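Local coordinates for acetyltransferase (PDB 3JVN), which probably transfers an acyl group, most likely acetyl, to an acceptor molecule, as enzymes of the GNAT acetyltransferase family generally do, at residues A[69-74]-A[89-94]; A[6-11]-A[56-61]; A[17-22]-A[93-98]; A[85-90]-A[120-125]. One frame throughout, in Å; residues are numbered along the deposited sequence.

Contact 1 of 4, residues A[69-74]-A[89-94]; sequences GFITGH and ATIDEL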
loop_
_atom_site.group_PDB
_atom_site.type_symbol
_atom_site.label_atom_id
_atom_site.label_comp_id
_atom_site.label_asym_id
_atom_site.label_seq_id
_atom_site.Cartn_x
_atom_site.Cartn_y
_atom_site.Cartn_z
ATOM N N GLY A 69 -0.820 -14.209 24.867
ATOM C CA GLY A 69 -1.078 -13.352 23.728
ATOM C C GLY A 69 -0.107 -13.543 22.581
ATOM O O GLY A 69 0.974 -14.096 22.750
ATOM N N PHE A 70 -0.507 -13.093 21.398
ATOM C CA PHE A 70 0.336 -13.190 20.216
ATOM C C PHE A 70 -0.114 -12.151 19.185
ATOM O O PHE A 70 -1.201 -11.577 19.285
ATOM C CB PHE A 70 0.267 -14.603 19.605
ATOM C CG PHE A 70 -1.050 -14.921 18.957
ATOM C CD1 PHE A 70 -2.158 -15.288 19.725
ATOM C CD2 PHE A 70 -1.207 -14.782 17.583
ATOM C CE1 PHE A 70 -3.405 -15.502 19.127
ATOM C CE2 PHE A 70 -2.443 -14.991 16.980
ATOM C CZ PHE A 70 -3.541 -15.349 17.750
ATOM N N ILE A 71 0.747 -11.897 18.211
ATOM C CA ILE A 71 0.449 -10.954 17.148
ATOM C C ILE A 71 1.047 -11.603 15.912
ATOM O O ILE A 71 2.027 -12.341 16.013
ATOM C CB ILE A 71 1.066 -9.537 17.418
ATOM C CG1 ILE A 71 0.632 -8.567 16.300
ATOM C CG2 ILE A 71 2.575 -9.633 17.567
ATOM C CD1 ILE A 71 0.983 -7.119 16.569
ATOM N N THR A 72 0.445 -11.337 14.754
ATOM C CA THR A 72 0.891 -11.946 13.509
ATOM C C THR A 72 0.987 -10.942 12.366
ATOM O O THR A 72 0.067 -10.151 12.169
ATOM C CB THR A 72 -0.070 -13.131 13.137
ATOM O OG1 THR A 72 0.676 -14.204 12.539
ATOM C CG2 THR A 72 -1.142 -12.674 12.178
ATOM N N GLY A 73 2.088 -10.978 11.610
ATOM C CA GLY A 73 2.256 -10.053 10.497
ATOM C C GLY A 73 3.141 -10.611 9.390
ATOM O O GLY A 73 3.925 -11.530 9.641
ATOM N N HIS A 74 3.024 -10.086 8.165
ATOM C CA HIS A 74 3.858 -10.573 7.058
ATOM C C HIS A 74 4.390 -9.481 6.133
ATOM O O HIS A 74 3.728 -8.474 5.921
ATOM C CB HIS A 74 3.100 -11.616 6.212
ATOM C CG HIS A 74 2.026 -11.047 5.325
ATOM N ND1 HIS A 74 0.803 -10.630 5.806
ATOM C CD2 HIS A 74 1.973 -10.888 3.980
ATOM C CE1 HIS A 74 0.043 -10.242 4.797
ATOM N NE2 HIS A 74 0.727 -10.388 3.677
ATOM N N ALA A 89 4.437 -4.113 4.529
ATOM C CA ALA A 89 4.048 -5.219 5.375
ATOM C C ALA A 89 2.593 -5.121 5.799
ATOM O O ALA A 89 1.923 -4.116 5.554
ATOM C CB ALA A 89 4.957 -5.299 6.621
ATOM N N THR A 90 2.120 -6.174 6.459
ATOM C CA THR A 90 0.740 -6.238 6.929
ATOM C C THR A 90 0.654 -6.908 8.305
ATOM O O THR A 90 1.247 -7.962 8.530
ATOM C CB THR A 90 -0.150 -7.054 5.943
ATOM O OG1 THR A 90 0.097 -6.621 4.600
ATOM C CG2 THR A 90 -1.625 -6.858 6.261
ATOM N N ILE A 91 -0.078 -6.285 9.219
ATOM C CA ILE A 91 -0.292 -6.855 10.542
ATOM C C ILE A 91 -1.643 -7.533 10.379
ATOM O O ILE A 91 -2.651 -6.881 10.092
ATOM C CB ILE A 91 -0.338 -5.762 11.646
ATOM C CG1 ILE A 91 1.067 -5.191 11.850
ATOM C CG2 ILE A 91 -0.822 -6.349 12.955
ATOM C CD1 ILE A 91 1.128 -3.958 12.709
ATOM N N ASP A 92 -1.648 -8.853 10.536
ATOM C CA ASP A 92 -2.857 -9.631 10.349
ATOM C C ASP A 92 -3.757 -9.816 11.580
ATOM O O ASP A 92 -4.848 -9.249 11.649
ATOM C CB ASP A 92 -2.470 -10.992 9.755
ATOM C CG ASP A 92 -1.716 -10.856 8.442
ATOM O OD1 ASP A 92 -0.620 -11.452 8.298
ATOM O OD2 ASP A 92 -2.232 -10.149 7.544
ATOM N N GLU A 93 -3.288 -10.601 12.545
ATOM C CA GLU A 93 -4.055 -10.896 13.749
ATOM C C GLU A 93 -3.360 -10.565 15.055
ATOM O O GLU A 93 -2.132 -10.505 15.137
ATOM C CB GLU A 93 -4.419 -12.374 13.766
ATOM C CG GLU A 93 -5.200 -12.813 12.576
ATOM C CD GLU A 93 -4.842 -14.212 12.172
ATOM O OE1 GLU A 93 -3.677 -14.438 11.750
ATOM O OE2 GLU A 93 -5.734 -15.086 12.278
ATOM N N LEU A 94 -4.166 -10.389 16.092
ATOM C CA LEU A 94 -3.639 -10.071 17.404
ATOM C C LEU A 94 -4.677 -10.513 18.430
ATOM O O LEU A 94 -5.839 -10.127 18.341
ATOM C CB LEU A 94 -3.380 -8.563 17.500
ATOM C CG LEU A 94 -2.397 -8.068 18.572
ATOM C CD1 LEU A 94 -2.259 -6.548 18.483
ATOM C CD2 LEU A 94 -2.888 -8.469 19.954
#

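Contact 2 of 4, residues A[6-11]-A[56-61]; sequences RRAKEI and CMVYVA. With SO4 (sulfate ion), chain B.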
loop_
_atom_site.group_PDB
_atom_site.type_symbol
_atom_site.label_atom_id
_atom_site.label_comp_id
_atom_site.label_asym_id
_atom_site.label_seq_id
_atom_site.Cartn_x
_atom_site.Cartn_y
_atom_site.Cartn_z
ATOM N N ARG A 6 8.352 -12.353 22.806
ATOM C CA ARG A 6 9.358 -13.077 22.036
ATOM C C ARG A 6 8.837 -13.646 20.726
ATOM O O ARG A 6 7.631 -13.729 20.505
ATOM C CB ARG A 6 9.940 -14.221 22.870
ATOM C CG ARG A 6 8.911 -15.006 23.661
ATOM C CD ARG A 6 9.453 -16.362 24.133
ATOM N NE ARG A 6 9.170 -17.412 23.153
ATOM C CZ ARG A 6 8.264 -18.379 23.314
ATOM N NH1 ARG A 6 8.074 -19.277 22.358
ATOM N NH2 ARG A 6 7.569 -18.468 24.438
ATOM N N ARG A 7 9.759 -14.024 19.849
ATOM C CA ARG A 7 9.377 -14.608 18.577
ATOM C C ARG A 7 8.883 -16.019 18.888
ATOM O O ARG A 7 9.488 -16.741 19.684
ATOM C CB ARG A 7 10.573 -14.684 17.628
ATOM C CG ARG A 7 11.609 -15.692 18.048
ATOM C CD ARG A 7 12.512 -16.076 16.902
ATOM N NE ARG A 7 13.787 -15.366 16.912
ATOM C CZ ARG A 7 13.942 -14.077 16.633
ATOM N NH1 ARG A 7 15.152 -13.536 16.669
ATOM N NH2 ARG A 7 12.894 -13.327 16.315
ATOM N N ALA A 8 7.771 -16.398 18.271
ATOM C CA ALA A 8 7.181 -17.715 18.472
ATOM C C ALA A 8 8.106 -18.833 18.002
ATOM O O ALA A 8 9.096 -18.605 17.308
ATOM C CB ALA A 8 5.855 -17.800 17.744
ATOM N N LYS A 9 7.766 -20.051 18.396
ATOM C CA LYS A 9 8.544 -21.224 18.037
ATOM C C LYS A 9 7.619 -22.382 17.700
ATOM O O LYS A 9 6.421 -22.342 17.989
ATOM C CB LYS A 9 9.462 -21.634 19.192
ATOM C CG LYS A 9 10.520 -20.611 19.575
ATOM C CD LYS A 9 11.512 -21.225 20.556
ATOM C CE LYS A 9 10.816 -21.707 21.830
ATOM N NZ LYS A 9 11.688 -22.527 22.721
ATOM N N GLU A 10 8.189 -23.415 17.090
ATOM C CA GLU A 10 7.436 -24.596 16.707
ATOM C C GLU A 10 6.761 -25.228 17.938
ATOM O O GLU A 10 5.744 -25.920 17.812
ATOM C CB GLU A 10 8.379 -25.595 16.028
ATOM C CG GLU A 10 7.683 -26.738 15.302
ATOM C CD GLU A 10 8.662 -27.741 14.697
ATOM O OE1 GLU A 10 9.512 -28.268 15.457
ATOM O OE2 GLU A 10 8.568 -28.019 13.475
ATOM N N ILE A 11 7.319 -24.951 19.118
ATOM C CA ILE A 11 6.825 -25.465 20.398
ATOM C C ILE A 11 5.543 -24.793 20.893
ATOM O O ILE A 11 4.914 -25.261 21.838
ATOM C CB ILE A 11 7.894 -25.300 21.517
ATOM C CG1 ILE A 11 8.231 -23.814 21.719
ATOM C CG2 ILE A 11 9.162 -26.060 21.145
ATOM C CD1 ILE A 11 8.134 -23.317 23.169
ATOM N N CYS A 56 7.121 -14.261 7.083
ATOM C CA CYS A 56 6.133 -14.118 8.156
ATOM C C CYS A 56 6.688 -13.869 9.554
ATOM O O CYS A 56 7.824 -14.213 9.867
ATOM C CB CYS A 56 5.229 -15.354 8.207
ATOM S SG CYS A 56 4.090 -15.511 6.816
HETATM N N MSE A 57 5.860 -13.276 10.401
HETATM C CA MSE A 57 6.253 -12.984 11.768
HETATM C C MSE A 57 5.166 -13.344 12.766
HETATM O O MSE A 57 3.985 -13.140 12.516
HETATM C CB MSE A 57 6.580 -11.499 11.909
HETATM C CG MSE A 57 7.782 -11.058 11.116
HETATM SE SE MSE A 57 7.735 -9.185 10.662
HETATM C CE MSE A 57 8.115 -8.442 12.418
ATOM N N VAL A 58 5.574 -13.889 13.900
ATOM C CA VAL A 58 4.618 -14.214 14.935
ATOM C C VAL A 58 5.281 -14.041 16.291
ATOM O O VAL A 58 6.208 -14.759 16.629
ATOM C CB VAL A 58 4.051 -15.654 14.779
ATOM C CG1 VAL A 58 5.172 -16.637 14.506
ATOM C CG2 VAL A 58 3.301 -16.037 16.026
ATOM N N TYR A 59 4.825 -13.054 17.054
ATOM C CA TYR A 59 5.383 -12.845 18.377
ATOM C C TYR A 59 4.342 -13.196 19.420
ATOM O O TYR A 59 3.142 -13.057 19.179
ATOM C CB TYR A 59 5.835 -11.401 18.540
ATOM C CG TYR A 59 6.910 -11.025 17.563
ATOM C CD1 TYR A 59 8.235 -11.437 17.755
ATOM C CD2 TYR A 59 6.613 -10.258 16.446
ATOM C CE1 TYR A 59 9.231 -11.089 16.847
ATOM C CE2 TYR A 59 7.599 -9.907 15.543
ATOM C CZ TYR A 59 8.900 -10.314 15.745
ATOM O OH TYR A 59 9.876 -9.934 14.854
ATOM N N VAL A 60 4.810 -13.672 20.571
ATOM C CA VAL A 60 3.926 -14.044 21.670
ATOM C C VAL A 60 4.308 -13.342 22.975
ATOM O O VAL A 60 5.464 -12.959 23.178
ATOM C CB VAL A 60 3.933 -15.592 21.915
ATOM C CG1 VAL A 60 3.222 -16.313 20.772
ATOM C CG2 VAL A 60 5.369 -16.096 22.060
ATOM N N ALA A 61 3.316 -13.163 23.844
ATOM C CA ALA A 61 3.507 -12.548 25.153
ATOM C C ALA A 61 3.432 -13.693 26.168
ATOM O O ALA A 61 2.396 -14.350 26.289
ATOM C CB ALA A 61 2.409 -11.528 25.420
HETATM S S SO4 B . 12.923 -11.826 20.251
HETATM O O1 SO4 B . 12.469 -13.216 20.018
HETATM O O2 SO4 B . 13.529 -11.299 19.016
HETATM O O3 SO4 B . 13.941 -11.824 21.319
HETATM O O4 SO4 B . 11.777 -10.979 20.658
#

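Contact 3 of 4, residues A[17-22]-A[93-98]; sequences NSLMYK and ELYIEK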
loop_
_atom_site.group_PDB
_atom_site.type_symbol
_atom_site.label_atom_id
_atom_site.label_comp_id
_atom_site.label_asym_id
_atom_site.label_seq_id
_atom_site.Cartn_x
_atom_site.Cartn_y
_atom_site.Cartn_z
ATOM N N ASN A 17 -2.910 -22.853 18.218
ATOM C CA ASN A 17 -4.151 -23.394 17.649
ATOM C C ASN A 17 -5.350 -22.976 18.506
ATOM O O ASN A 17 -6.383 -22.554 17.981
ATOM C CB ASN A 17 -4.106 -24.923 17.556
ATOM C CG ASN A 17 -3.284 -25.411 16.380
ATOM O OD1 ASN A 17 -3.129 -24.702 15.386
ATOM N ND2 ASN A 17 -2.775 -26.630 16.474
ATOM N N SER A 18 -5.182 -23.081 19.822
ATOM C CA SER A 18 -6.204 -22.725 20.806
ATOM C C SER A 18 -6.495 -21.231 20.880
ATOM O O SER A 18 -7.647 -20.834 20.917
ATOM C CB SER A 18 -5.786 -23.233 22.188
ATOM O OG SER A 18 -6.637 -22.721 23.189
ATOM N N LEU A 19 -5.456 -20.407 20.923
ATOM C CA LEU A 19 -5.648 -18.958 20.990
ATOM C C LEU A 19 -6.146 -18.446 19.638
ATOM O O LEU A 19 -6.874 -17.455 19.568
ATOM C CB LEU A 19 -4.337 -18.246 21.360
ATOM C CG LEU A 19 -3.660 -18.613 22.685
ATOM C CD1 LEU A 19 -2.244 -18.041 22.733
ATOM C CD2 LEU A 19 -4.483 -18.104 23.837
HETATM N N MSE A 20 -5.741 -19.121 18.565
HETATM C CA MSE A 20 -6.162 -18.747 17.219
HETATM C C MSE A 20 -7.653 -19.065 17.135
HETATM O O MSE A 20 -8.415 -18.360 16.475
HETATM C CB MSE A 20 -5.375 -19.556 16.175
HETATM C CG MSE A 20 -5.619 -19.158 14.708
HETATM SE SE MSE A 20 -4.871 -17.420 14.177
HETATM C CE MSE A 20 -3.001 -17.786 14.532
ATOM N N TYR A 21 -8.059 -20.127 17.828
ATOM C CA TYR A 21 -9.456 -20.550 17.860
ATOM C C TYR A 21 -10.266 -19.583 18.725
ATOM O O TYR A 21 -11.371 -19.181 18.355
ATOM C CB TYR A 21 -9.566 -21.963 18.435
ATOM C CG TYR A 21 -10.985 -22.407 18.651
ATOM C CD1 TYR A 21 -11.804 -22.741 17.575
ATOM C CD2 TYR A 21 -11.532 -22.452 19.934
ATOM C CE1 TYR A 21 -13.130 -23.106 17.771
ATOM C CE2 TYR A 21 -12.860 -22.814 20.138
ATOM C CZ TYR A 21 -13.652 -23.141 19.054
ATOM O OH TYR A 21 -14.966 -23.501 19.250
ATOM N N LYS A 22 -9.717 -19.218 19.880
ATOM C CA LYS A 22 -10.392 -18.284 20.771
ATOM C C LYS A 22 -10.619 -16.966 20.029
ATOM O O LYS A 22 -11.698 -16.374 20.118
ATOM C CB LYS A 22 -9.558 -18.031 22.033
ATOM C CG LYS A 22 -9.584 -19.150 23.077
ATOM C CD LYS A 22 -8.739 -18.748 24.288
ATOM C CE LYS A 22 -8.971 -19.624 25.527
ATOM N NZ LYS A 22 -8.457 -21.017 25.407
ATOM N N GLU A 93 -3.288 -10.601 12.545
ATOM C CA GLU A 93 -4.055 -10.896 13.749
ATOM C C GLU A 93 -3.360 -10.565 15.055
ATOM O O GLU A 93 -2.132 -10.505 15.137
ATOM C CB GLU A 93 -4.419 -12.374 13.766
ATOM C CG GLU A 93 -5.200 -12.813 12.576
ATOM C CD GLU A 93 -4.842 -14.212 12.172
ATOM O OE1 GLU A 93 -3.677 -14.438 11.750
ATOM O OE2 GLU A 93 -5.734 -15.086 12.278
ATOM N N LEU A 94 -4.166 -10.389 16.092
ATOM C CA LEU A 94 -3.639 -10.071 17.404
ATOM C C LEU A 94 -4.677 -10.513 18.430
ATOM O O LEU A 94 -5.839 -10.127 18.341
ATOM C CB LEU A 94 -3.380 -8.563 17.500
ATOM C CG LEU A 94 -2.397 -8.068 18.572
ATOM C CD1 LEU A 94 -2.259 -6.548 18.483
ATOM C CD2 LEU A 94 -2.888 -8.469 19.954
ATOM N N TYR A 95 -4.265 -11.327 19.400
ATOM C CA TYR A 95 -5.198 -11.802 20.417
ATOM C C TYR A 95 -4.635 -11.784 21.825
ATOM O O TYR A 95 -3.460 -12.085 22.035
ATOM C CB TYR A 95 -5.680 -13.221 20.085
ATOM C CG TYR A 95 -6.582 -13.815 21.150
ATOM C CD1 TYR A 95 -6.061 -14.605 22.179
ATOM C CD2 TYR A 95 -7.952 -13.556 21.152
ATOM C CE1 TYR A 95 -6.883 -15.120 23.178
ATOM C CE2 TYR A 95 -8.780 -14.067 22.150
ATOM C CZ TYR A 95 -8.242 -14.847 23.157
ATOM O OH TYR A 95 -9.061 -15.351 24.143
ATOM N N ILE A 96 -5.487 -11.427 22.786
ATOM C CA ILE A 96 -5.093 -11.391 24.191
ATOM C C ILE A 96 -6.162 -12.073 25.036
ATOM O O ILE A 96 -7.357 -11.884 24.818
ATOM C CB ILE A 96 -4.925 -9.942 24.728
ATOM C CG1 ILE A 96 -4.134 -9.084 23.736
ATOM C CG2 ILE A 96 -4.193 -9.975 26.065
ATOM C CD1 ILE A 96 -5.018 -8.316 22.757
ATOM N N GLU A 97 -5.731 -12.882 25.996
ATOM C CA GLU A 97 -6.667 -13.570 26.869
ATOM C C GLU A 97 -7.522 -12.514 27.535
ATOM O O GLU A 97 -7.004 -11.482 27.967
ATOM C CB GLU A 97 -5.911 -14.357 27.925
ATOM C CG GLU A 97 -5.072 -15.479 27.353
ATOM C CD GLU A 97 -5.914 -16.648 26.886
ATOM O OE1 GLU A 97 -5.340 -17.735 26.656
ATOM O OE2 GLU A 97 -7.147 -16.477 26.738
ATOM N N LYS A 98 -8.826 -12.776 27.614
ATOM C CA LYS A 98 -9.778 -11.840 28.215
ATOM C C LYS A 98 -9.367 -11.507 29.650
ATOM O O LYS A 98 -9.761 -10.482 30.206
ATOM C CB LYS A 98 -11.201 -12.433 28.178
ATOM C CG LYS A 98 -11.721 -12.725 26.748
ATOM C CD LYS A 98 -13.260 -12.847 26.653
ATOM C CE LYS A 98 -13.967 -11.509 26.977
ATOM N NZ LYS A 98 -15.482 -11.499 26.903
#

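Contact 4 of 4, residues A[85-90]-A[120-125]; sequences LVMMAT and YGVKEI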
loop_
_atom_site.group_PDB
_atom_site.type_symbol
_atom_site.label_atom_id
_atom_site.label_comp_id
_atom_site.label_asym_id
_atom_site.label_seq_id
_atom_site.Cartn_x
_atom_site.Cartn_y
_atom_site.Cartn_z
ATOM N N LEU A 85 10.456 -2.830 -6.687
ATOM C CA LEU A 85 9.552 -3.250 -5.634
ATOM C C LEU A 85 9.732 -2.381 -4.378
ATOM O O LEU A 85 10.852 -2.020 -4.021
ATOM C CB LEU A 85 9.807 -4.726 -5.313
ATOM C CG LEU A 85 10.087 -5.617 -6.522
ATOM C CD1 LEU A 85 9.058 -5.340 -7.613
ATOM C CD2 LEU A 85 11.489 -5.352 -7.051
ATOM N N VAL A 86 8.620 -2.041 -3.726
ATOM C CA VAL A 86 8.630 -1.227 -2.513
ATOM C C VAL A 86 8.342 -2.165 -1.362
ATOM O O VAL A 86 7.381 -2.925 -1.406
ATOM C CB VAL A 86 7.515 -0.157 -2.548
ATOM C CG1 VAL A 86 7.681 0.819 -1.391
ATOM C CG2 VAL A 86 7.521 0.565 -3.874
HETATM N N MSE A 87 9.163 -2.124 -0.326
HETATM C CA MSE A 87 8.933 -3.014 0.794
HETATM C C MSE A 87 7.819 -2.519 1.708
HETATM O O MSE A 87 7.853 -1.394 2.209
HETATM C CB MSE A 87 10.212 -3.197 1.609
HETATM C CG MSE A 87 10.030 -4.086 2.854
HETATM SE SE MSE A 87 9.742 -5.976 2.472
HETATM C CE MSE A 87 11.130 -6.706 3.601
HETATM N N MSE A 88 6.826 -3.373 1.919
HETATM C CA MSE A 88 5.710 -3.043 2.790
HETATM C C MSE A 88 5.384 -4.265 3.618
HETATM O O MSE A 88 5.973 -5.331 3.431
HETATM C CB MSE A 88 4.484 -2.641 1.974
HETATM C CG MSE A 88 4.732 -1.552 0.959
HETATM SE SE MSE A 88 3.068 -0.967 0.185
HETATM C CE MSE A 88 3.732 0.518 -0.854
ATOM N N ALA A 89 4.437 -4.113 4.529
ATOM C CA ALA A 89 4.048 -5.219 5.375
ATOM C C ALA A 89 2.593 -5.121 5.799
ATOM O O ALA A 89 1.923 -4.116 5.554
ATOM C CB ALA A 89 4.957 -5.299 6.621
ATOM N N THR A 90 2.120 -6.174 6.459
ATOM C CA THR A 90 0.740 -6.238 6.929
ATOM C C THR A 90 0.654 -6.908 8.305
ATOM O O THR A 90 1.247 -7.962 8.530
ATOM C CB THR A 90 -0.150 -7.054 5.943
ATOM O OG1 THR A 90 0.097 -6.621 4.600
ATOM C CG2 THR A 90 -1.625 -6.858 6.261
ATOM N N TYR A 120 13.553 -3.253 8.897
ATOM C CA TYR A 120 13.486 -3.965 7.615
ATOM C C TYR A 120 13.104 -2.968 6.518
ATOM O O TYR A 120 12.729 -3.352 5.403
ATOM C CB TYR A 120 12.441 -5.086 7.624
ATOM C CG TYR A 120 13.037 -6.453 7.826
ATOM C CD1 TYR A 120 13.291 -6.934 9.105
ATOM C CD2 TYR A 120 13.425 -7.234 6.732
ATOM C CE1 TYR A 120 13.926 -8.151 9.305
ATOM C CE2 TYR A 120 14.064 -8.463 6.907
ATOM C CZ TYR A 120 14.312 -8.914 8.206
ATOM O OH TYR A 120 14.939 -10.127 8.395
ATOM N N GLY A 121 13.176 -1.685 6.858
ATOM C CA GLY A 121 12.841 -0.631 5.919
ATOM C C GLY A 121 11.457 -0.671 5.291
ATOM O O GLY A 121 11.326 -0.450 4.087
ATOM N N VAL A 122 10.418 -0.950 6.074
ATOM C CA VAL A 122 9.073 -0.977 5.492
ATOM C C VAL A 122 8.554 0.436 5.247
ATOM O O VAL A 122 8.615 1.300 6.125
ATOM C CB VAL A 122 8.050 -1.734 6.371
ATOM C CG1 VAL A 122 8.488 -3.183 6.544
ATOM C CG2 VAL A 122 7.888 -1.030 7.708
ATOM N N LYS A 123 8.037 0.658 4.045
ATOM C CA LYS A 123 7.531 1.968 3.673
ATOM C C LYS A 123 6.093 2.159 4.118
ATOM O O LYS A 123 5.754 3.202 4.675
ATOM C CB LYS A 123 7.639 2.152 2.163
ATOM C CG LYS A 123 9.028 1.817 1.600
ATOM C CD LYS A 123 10.132 2.533 2.359
ATOM C CE LYS A 123 11.475 2.304 1.696
ATOM N NZ LYS A 123 12.606 2.881 2.484
ATOM N N GLU A 124 5.253 1.151 3.873
ATOM C CA GLU A 124 3.842 1.204 4.256
ATOM C C GLU A 124 3.410 0.013 5.115
ATOM O O GLU A 124 3.897 -1.100 4.933
ATOM C CB GLU A 124 2.957 1.272 3.006
ATOM C CG GLU A 124 3.141 2.533 2.164
ATOM C CD GLU A 124 3.095 3.804 2.995
ATOM O OE1 GLU A 124 2.188 3.907 3.853
ATOM O OE2 GLU A 124 3.950 4.700 2.780
ATOM N N ILE A 125 2.485 0.266 6.042
ATOM C CA ILE A 125 1.958 -0.768 6.935
ATOM C C ILE A 125 0.423 -0.800 6.985
ATOM O O ILE A 125 -0.222 0.192 7.335
ATOM C CB ILE A 125 2.471 -0.582 8.388
ATOM C CG1 ILE A 125 3.991 -0.696 8.425
ATOM C CG2 ILE A 125 1.848 -1.623 9.304
ATOM C CD1 ILE A 125 4.523 -2.015 7.880
#

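Contact 1 of 4, residues A[69-74]-A[89-94]
Ile71 to His74 run antiparallel to Thr90 to Leu94, with the axes of the two strand segments 4.4 Å apart at closest approach and 152° between their directions. The strands 67-79 and 86-96 form a beta hairpin at the centre of the GNAT sheet. The pairing is interrupted by a classic beta bulge, in which Asp92 and Glu93 both face Thr72. Thr72 O accepts a bond from Asp92 N at 2.7 Å and a weak one from Glu93 N at 3.4 Å. Thr72 N donates a hydrogen bond to Glu93 O. A bulge in strand 86-96, the fourth of the sheet, is a familiar GNAT feature, usually found beside the acetyl-CoA site. Regular pairing returns at His74 and Thr90, whose backbones bond in both directions. On one side of the sheet Ile71 CD1 meets Leu94 CD1 at 3.8 Å and Ile91 CG2 at 4.1 Å. Met110 covers Ile71 and Ile91, Ile113 covers Ile71, and Val129 packs on Leu94. On the other side lie Thr72, His74, Thr90 and Glu93. The His74 side chain runs beside Thr90, with CE1 close to Thr90 CB, obliquely. Its CG sits between the backbone N and the carbonyl carbon (chi1 74°), which brings the ring back towards strand 86-96. Ring and Asp92 carboxylate are nearly coplanar, 18° apart. Tyr50 OH also bonds to Asp92 OD1, so two residues grip this oxygen. His74 ND1 donates to the syn lone pair of Asp92 OD1 at 3.0 Å.

Contact 2 of 4, residues A[6-11]-A[56-61]
Arg6 and Val60 form an antiparallel hydrogen-bonded pair, and this is the firm part of the contact. Arg6 N bonds to Val60 O at 3.0 Å and Val60 N to Arg6 O at 2.8 Å. Ala8 N continues the pairing to Val58 O at 2.8 Å. Ala8 CB packs against both methyls of Val58, with CG1 at 3.5 Å. Val60 CG2 lies over the centre of one face of the Arg6 guanidinium, 3.9 Å above its plane. Salt bridges to Asp12 and Glu62 hold that guanidinium in place.

The Arg7 side is looser and faces solvent. Arg7 CB points away overall from strand 56-62, yet touches Tyr59 CE1, and Arg7 CA lies by Tyr59 CD1. The Arg7 chain bends at chi3 (99°) and brings its guanidinium round to a sulfate ion. Sulfate O1 lies above one face of that group, off towards the rim. The bond to the ion comes instead from the backbone, Arg7 N to sulfate O1 at 2.8 Å, and Arg112 supplies another. The sulfate is probably from the crystallisation liquor. The arrangement is that of the N-terminal edge strand of a GNAT sheet, paired antiparallel with the second strand.

Contact 3 of 4, residues A[17-22]-A[93-98]
The Tyr95 ring has Leu19 O over one face, 3.9 Å above the plane and displaced towards the rim. Lys22 CB approaches the same ring obliquely, near CZ and OH. Leu19 CD2 adds an apolar contact to Tyr95 CE1 at 3.9 Å. Tyr95 CB already points to helix 13-30, and CG anti to the backbone N (chi1 176°) extends the ring along that line. Its hydroxyl is hydrogen-bonded to Glu26, one turn beyond Lys22 in that helix. Glu97 OE2 passes 3.7 Å from Lys22 CD, with no bond between them.

This is the first long helix of the GNAT fold packing across the sheet. Helix segment 17-22 and strand segment 93-96 run at 96° to each other, their axes 8.7 Å apart. Phe70 of the adjoining strand fills in beside Leu19, Met20 and Tyr95. No hydrogen bond joins the two segments. Lys22 NZ stays 4.7 Å from Glu97 OE1 and makes a weak bond to Ser18 OG within its own helix. At the other end, selenomethionine Met20 doubles back through bends at chi2 and chi3 to set SE beside the Glu93 carboxylate. Glu93 OE2 takes a hydrogen bond from His24 NE2.

Contact 4 of 4, residues A[85-90]-A[120-125]
Met88 runs alongside Glu124, its chain straight from CG outward. The SE of this selenomethionine comes to 3.6 Å from Glu124 CB, while CE reaches Glu124 CG. On the reverse side of the sheet, Ile125 CD1 meets Ala89 CB at 3.5 Å. With CG1 of Ile125 anti to the carbonyl carbon (chi1 -61°), the turn at chi2 (-57°) brings CD1 back to the alanine. Val122 CG1 touches the same Ala89 CB at 4.1 Å and also Met87 CG. Further out, the bent chain of selenomethionine Met87 carries its CE to Tyr120 CD2 at 3.9 Å. The Val86 and Lys123 side chains cross at about a right angle, CG1 against CG.

Two backbone bonds set this register. Lys123 N gives a nearly straight bond to Met87 O at 2.8 Å, with 178° at the hydrogen. Ala89 N bonds to Glu124 O at 3.1 Å, as part of the parallel Ala89-Ile125 pair. Around this shell, Tyr120 also meets the ring of Phe75. Phe126 of the second subunit packs on Met88 and Glu124. The two strands belong to a beta-alpha-beta unit: strand 86-96, helix 105-118, then strand 124-127. Leu117 of that helix covers Ala89, Val122 and Ile125, while strand 67-79 flanks strand 86-96 on its other edge.

How the contacts relate
From the N terminus, contact 2 pairs strand 4-7 with strand 56-62, closing a loop that holds helices 13-30 and 47-52. Contact 3 opens inside that loop and closes at 93-98, so the two cross. Contact 1 opens after contact 2 has closed, and its hairpin ends on the stretch where contact 3 also ends, sharing Glu93 and Leu94. Contact 4 opens at 85-90, shares Ala89 and Thr90 with contact 1, crosses contact 3 and closes over helix 105-118. Contact 2 joins the first two strands of the sheet, contacts 1 and 4 the last three. Backbone bonds between contacts 1 and 2 join 56-62 to 67-79. Contact 3 fixes helix 13-30 to the sheet, about 26 Å from contact 4, centre to centre.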